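Local structure of F5/8 type C domain protein (Bacteroides ovatus, 4ZRX) at residues Ala96-Gly101 with Gly142-Pro147; Cys103-Ala108 with Leu169-Thr174. The protein probably hydrolyses terminal alpha-L-fucosyl residues of glycans, as a putative alpha-L-fucosidase with a TIM-barrel domain and an F5/8 type C domain. One frame throughout, in Å; residues are numbered along the deposited sequence.

Interaction 1: residues Ala96-Gly101 with Gly142-Pro147; sequences AKHHDG and GVYLSP. With EDO (1,2-ethanediol), chain D.
His99 turns the ND1 edge of its ring to Ser146, and ND1 donates to OG over 2.8 Å, with the hydroxyl lying almost in the ring plane and the bond nearly straight. Ser146 OG stands anti to its own backbone N (chi1 178°), which aims it at the imidazole; the same hydroxyl is also hydrogen-bonded to Trp148 O. Replacing His99 by an alanine would probably leave Ser146 OG without its imidazole donor and open a gap beside Tyr144 OH, which lies 3.2 Å from His99 CE1. That hydroxyl is hydrogen-bonded to Asp185. The His98 and Tyr144 rings are nearly parallel, their planes 3° apart, but slid so far that they barely overlap, with centroids 5.2 Å apart. At the edge of the His98 ring, NE2 shares a hydrogen bond of 2.9 Å with O1 of the ethanediol, a probable crystallisation additive that His49 and Glu230 also hold, consistent with a sugar-binding pocket at this end of the barrel. In the backbone, Ser146 N donates to Lys97 O over 2.9 Å. Lys97 CB packs 3.8 Å from Leu145 CD1, and Lys97 NZ, at the end of a chain bent at chi3 (79°), forms a salt bridge with Asp149. The contact joins the C-terminal ends of the parallel neighbours 91-97 and 140-145 in the barrel sheet, with helix 158-174 packed against Leu145.

Interaction 2: residues Cys103-Ala108 with Leu169-Thr174; sequences CLWPTA and LTELLT
Trp105 carries its CG between the backbone N and the carbonyl carbon (chi1 76°), a setting that lays one face of the indole against Leu172 and its NE1 edge against Glu171, while Glu171 sets its CG anti to the carbonyl carbon and reaches out in an extended chain to meet it. The carboxylate stands almost perpendicular to the indole, and its two oxygens divide the work. OE1 is gripped twice: Trp105 NE1 donates to it over 2.9 Å, coming from above the carboxylate plane, and Thr107 OG1 approaches its syn lone pair at a short 2.5 Å. OE2 takes the backbone N of Ala108 at 3.0 Å on its syn side. Three donors thus fix the rotation of the acid and would probably favour its ionised form. Leu172 CD2 makes a CH-pi contact 3.8 Å from the centroid of the six-membered ring of Trp105; the opposite face carries Cys103 CB and Thr107 CB, both toward the rim, so the ring is sandwiched. Pro106 centres an inverse gamma turn that links the tryptophan to the threonine. The contact fastens the irregular chain after strand 91-97 to the C-terminal part of helix 158-174, with Val127 of helix 126-137 touching both Trp105 and Leu172.

From the N terminus, the chain reaches 96-101 at the end of strand 91-97, continues through 103-108, passes through helix 126-137 to strand 140-145, and continues into helix 158-174. Interaction 1 closes a loop of 40 residues and interaction 2 one of 60; because their segments alternate, the two loops cross. Interaction 1 ties two adjacent barrel strands, whereas interaction 2 binds the outer helix layer to the segment following the first of them. Their centres lie 10 Å apart, and they touch directly: Leu145 CD1 packs against both Leu172 CD1 and Trp105 CH2, and Ala96 O probably accepts a hydrogen bond from Leu104 N.

Interaction 1: residues Ala96-Gly101 with Gly142-Pro147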
loop_
_atom_site.group_PDB
_atom_site.type_symbol
_atom_site.label_atom_id
_atom_site.label_comp_id
_atom_site.label_asym_id
_atom_site.label_seq_id
_atom_site.Cartn_x
_atom_site.Cartn_y
_atom_site.Cartn_z
ATOM N N ALA A 96 0.179 11.575 16.177
ATOM C CA ALA A 96 0.228 12.512 17.284
ATOM C C ALA A 96 1.351 12.107 18.272
ATOM O O ALA A 96 1.955 12.959 18.940
ATOM C CB ALA A 96 -1.131 12.530 17.983
ATOM N N LYS A 97 1.594 10.791 18.393
ATOM C CA LYS A 97 2.672 10.266 19.184
ATOM C C LYS A 97 3.083 8.945 18.565
ATOM O O LYS A 97 2.274 8.045 18.413
ATOM C CB LYS A 97 2.257 9.996 20.635
ATOM C CG LYS A 97 3.459 9.630 21.535
ATOM C CD LYS A 97 2.983 9.195 22.931
ATOM C CE LYS A 97 2.496 7.809 22.975
ATOM N NZ LYS A 97 2.058 7.383 24.314
ATOM N N HIS A 98 4.356 8.867 18.144
ATOM C CA HIS A 98 4.924 7.636 17.617
ATOM C C HIS A 98 5.670 6.893 18.745
ATOM O O HIS A 98 5.488 7.217 19.894
ATOM C CB HIS A 98 5.761 7.923 16.351
ATOM C CG HIS A 98 5.845 6.763 15.425
ATOM N ND1 HIS A 98 6.877 5.860 15.452
ATOM C CD2 HIS A 98 4.996 6.327 14.464
ATOM C CE1 HIS A 98 6.668 4.919 14.552
ATOM N NE2 HIS A 98 5.515 5.157 13.957
ATOM N N HIS A 99 6.380 5.809 18.409
ATOM C CA HIS A 99 6.938 4.889 19.450
ATOM C C HIS A 99 7.911 5.573 20.380
ATOM O O HIS A 99 8.026 5.213 21.561
ATOM C CB HIS A 99 7.640 3.693 18.829
ATOM C CG HIS A 99 6.806 2.945 17.825
ATOM N ND1 HIS A 99 5.450 2.747 17.980
ATOM C CD2 HIS A 99 7.154 2.308 16.683
ATOM C CE1 HIS A 99 4.992 2.045 16.951
ATOM N NE2 HIS A 99 6.010 1.751 16.161
ATOM N N ASP A 100 8.561 6.585 19.842
ATOM C CA ASP A 100 9.506 7.438 20.598
ATOM C C ASP A 100 8.861 8.223 21.724
ATOM O O ASP A 100 9.549 8.667 22.649
ATOM C CB ASP A 100 10.212 8.378 19.624
ATOM C CG ASP A 100 9.271 9.254 18.897
ATOM O OD1 ASP A 100 8.984 10.304 19.488
ATOM O OD2 ASP A 100 8.811 8.892 17.790
ATOM N N GLY A 101 7.547 8.417 21.678
ATOM C CA GLY A 101 6.837 9.015 22.793
ATOM C C GLY A 101 6.723 10.517 22.792
ATOM O O GLY A 101 6.095 11.097 23.707
ATOM N N GLY A 142 -8.259 11.844 11.810
ATOM C CA GLY A 142 -7.985 10.703 12.633
ATOM C C GLY A 142 -6.656 10.857 13.355
ATOM O O GLY A 142 -5.825 11.662 12.966
ATOM N N VAL A 143 -6.474 10.094 14.433
ATOM C CA VAL A 143 -5.266 10.115 15.218
ATOM C C VAL A 143 -4.626 8.749 15.428
ATOM O O VAL A 143 -5.300 7.781 15.706
ATOM C CB VAL A 143 -5.430 10.827 16.578
ATOM C CG1 VAL A 143 -5.828 12.285 16.343
ATOM C CG2 VAL A 143 -6.438 10.122 17.401
ATOM N N TYR A 144 -3.300 8.745 15.374
ATOM C CA TYR A 144 -2.416 7.616 15.679
ATOM C C TYR A 144 -1.778 7.984 17.015
ATOM O O TYR A 144 -1.155 9.030 17.139
ATOM C CB TYR A 144 -1.377 7.471 14.589
ATOM C CG TYR A 144 -0.266 6.479 14.801
ATOM C CD1 TYR A 144 0.732 6.688 15.707
ATOM C CD2 TYR A 144 -0.139 5.383 13.960
ATOM C CE1 TYR A 144 1.741 5.794 15.870
ATOM C CE2 TYR A 144 0.904 4.509 14.069
ATOM C CZ TYR A 144 1.869 4.711 15.052
ATOM O OH TYR A 144 2.915 3.877 15.286
ATOM N N LEU A 145 -1.985 7.125 18.009
ATOM C CA LEU A 145 -1.426 7.349 19.338
ATOM C C LEU A 145 -0.728 6.056 19.726
ATOM O O LEU A 145 -1.378 5.072 20.079
ATOM C CB LEU A 145 -2.518 7.745 20.334
ATOM C CG LEU A 145 -2.040 7.951 21.767
ATOM C CD1 LEU A 145 -1.255 9.246 21.912
ATOM C CD2 LEU A 145 -3.199 7.926 22.746
ATOM N N SER A 146 0.611 6.048 19.670
ATOM C CA SER A 146 1.355 4.772 19.842
ATOM C C SER A 146 1.176 4.137 21.223
ATOM O O SER A 146 1.519 4.789 22.246
ATOM C CB SER A 146 2.821 4.965 19.538
ATOM O OG SER A 146 3.553 3.798 19.740
ATOM N N PRO A 147 0.640 2.911 21.277
ATOM C CA PRO A 147 0.606 2.202 22.587
ATOM C C PRO A 147 2.017 2.041 23.153
ATOM O O PRO A 147 2.235 2.405 24.303
ATOM C CB PRO A 147 -0.066 0.866 22.235
ATOM C CG PRO A 147 -0.897 1.206 21.034
ATOM C CD PRO A 147 -0.110 2.159 20.244
HETATM C C1 EDO D . 2.972 2.936 11.525
HETATM O O1 EDO D . 4.171 3.647 11.831
HETATM C C2 EDO D . 3.264 2.013 10.358
HETATM O O2 EDO D . 4.398 1.193 10.681
#

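Interaction 2: residues Cys103-Ala108 with Leu169-Thr174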
loop_
_atom_site.group_PDB
_atom_site.type_symbol
_atom_site.label_atom_id
_atom_site.label_comp_id
_atom_site.label_asym_id
_atom_site.label_seq_id
_atom_site.Cartn_x
_atom_site.Cartn_y
_atom_site.Cartn_z
ATOM N N CYS A 103 5.171 13.856 21.943
ATOM C CA CYS A 103 3.799 14.280 21.640
ATOM C C CYS A 103 3.796 15.548 20.816
ATOM O O CYS A 103 4.419 16.554 21.193
ATOM C CB CYS A 103 3.018 14.485 22.914
ATOM S SG CYS A 103 2.876 12.960 23.815
ATOM N N LEU A 104 2.988 15.541 19.733
ATOM C CA LEU A 104 2.801 16.702 18.868
ATOM C C LEU A 104 1.818 17.784 19.335
ATOM O O LEU A 104 1.602 18.742 18.641
ATOM C CB LEU A 104 2.361 16.208 17.464
ATOM C CG LEU A 104 3.381 15.418 16.661
ATOM C CD1 LEU A 104 2.872 15.220 15.276
ATOM C CD2 LEU A 104 4.673 16.123 16.599
ATOM N N TRP A 105 1.266 17.619 20.526
ATOM C CA TRP A 105 0.396 18.569 21.147
ATOM C C TRP A 105 0.910 18.726 22.608
ATOM O O TRP A 105 1.553 17.803 23.179
ATOM C CB TRP A 105 -1.044 18.089 21.140
ATOM C CG TRP A 105 -1.371 17.017 22.148
ATOM C CD1 TRP A 105 -2.165 17.165 23.224
ATOM C CD2 TRP A 105 -1.032 15.605 22.104
ATOM N NE1 TRP A 105 -2.261 16.000 23.912
ATOM C CE2 TRP A 105 -1.588 15.017 23.249
ATOM C CE3 TRP A 105 -0.288 14.795 21.236
ATOM C CZ2 TRP A 105 -1.435 13.662 23.564
ATOM C CZ3 TRP A 105 -0.071 13.448 21.576
ATOM C CH2 TRP A 105 -0.664 12.896 22.719
ATOM N N PRO A 106 0.616 19.887 23.203
ATOM C CA PRO A 106 1.112 20.170 24.580
ATOM C C PRO A 106 0.286 19.438 25.610
ATOM O O PRO A 106 -0.577 20.039 26.308
ATOM C CB PRO A 106 0.919 21.681 24.723
ATOM C CG PRO A 106 -0.206 22.036 23.776
ATOM C CD PRO A 106 -0.041 21.051 22.584
ATOM N N THR A 107 0.513 18.153 25.711
ATOM C CA THR A 107 -0.181 17.299 26.656
ATOM C C THR A 107 0.141 17.687 28.111
ATOM O O THR A 107 1.256 18.047 28.446
ATOM C CB THR A 107 0.195 15.847 26.406
ATOM O OG1 THR A 107 -0.472 14.965 27.316
ATOM C CG2 THR A 107 1.683 15.597 26.480
ATOM N N ALA A 108 -0.833 17.513 28.988
ATOM C CA ALA A 108 -0.603 17.675 30.438
ATOM C C ALA A 108 0.158 16.471 31.002
ATOM O O ALA A 108 0.592 16.484 32.147
ATOM C CB ALA A 108 -1.956 17.802 31.169
ATOM N N LEU A 169 -5.113 10.101 25.321
ATOM C CA LEU A 169 -6.221 9.772 24.398
ATOM C C LEU A 169 -7.375 10.694 24.608
ATOM O O LEU A 169 -7.955 11.168 23.694
ATOM C CB LEU A 169 -6.588 8.322 24.575
ATOM C CG LEU A 169 -7.729 7.755 23.724
ATOM C CD1 LEU A 169 -7.340 7.795 22.262
ATOM C CD2 LEU A 169 -8.003 6.349 24.214
ATOM N N THR A 170 -7.703 10.978 25.875
ATOM C CA THR A 170 -8.787 11.884 26.224
ATOM C C THR A 170 -8.495 13.275 25.728
ATOM O O THR A 170 -9.342 13.903 25.174
ATOM C CB THR A 170 -9.045 11.857 27.738
ATOM O OG1 THR A 170 -9.408 10.520 28.133
ATOM C CG2 THR A 170 -10.125 12.867 28.150
ATOM N N GLU A 171 -7.252 13.738 25.812
ATOM C CA GLU A 171 -6.967 15.055 25.237
ATOM C C GLU A 171 -7.249 15.093 23.728
ATOM O O GLU A 171 -7.912 16.028 23.171
ATOM C CB GLU A 171 -5.502 15.441 25.502
ATOM C CG GLU A 171 -5.237 15.724 26.942
ATOM C CD GLU A 171 -3.772 15.770 27.317
ATOM O OE1 GLU A 171 -2.889 15.182 26.576
ATOM O OE2 GLU A 171 -3.509 16.369 28.419
ATOM N N LEU A 172 -6.732 14.081 23.041
ATOM C CA LEU A 172 -6.864 14.011 21.587
ATOM C C LEU A 172 -8.299 13.900 21.126
ATOM O O LEU A 172 -8.640 14.412 20.065
ATOM C CB LEU A 172 -5.996 12.867 21.010
ATOM C CG LEU A 172 -4.475 13.001 21.159
ATOM C CD1 LEU A 172 -3.783 11.765 20.714
ATOM C CD2 LEU A 172 -4.016 14.176 20.343
ATOM N N LEU A 173 -9.112 13.254 21.951
ATOM C CA LEU A 173 -10.499 12.997 21.590
ATOM C C LEU A 173 -11.489 14.019 22.141
ATOM O O LEU A 173 -12.690 13.892 21.902
ATOM C CB LEU A 173 -10.884 11.590 22.035
ATOM C CG LEU A 173 -10.089 10.424 21.416
ATOM C CD1 LEU A 173 -10.768 9.132 21.729
ATOM C CD2 LEU A 173 -9.817 10.513 19.983
ATOM N N THR A 174 -10.995 14.994 22.901
ATOM C CA THR A 174 -11.812 16.065 23.514
ATOM C C THR A 174 -11.569 17.406 22.835
ATOM O O THR A 174 -12.517 18.128 22.424
ATOM C CB THR A 174 -11.513 16.166 24.974
ATOM O OG1 THR A 174 -11.852 14.933 25.625
ATOM C CG2 THR A 174 -12.343 17.361 25.638
#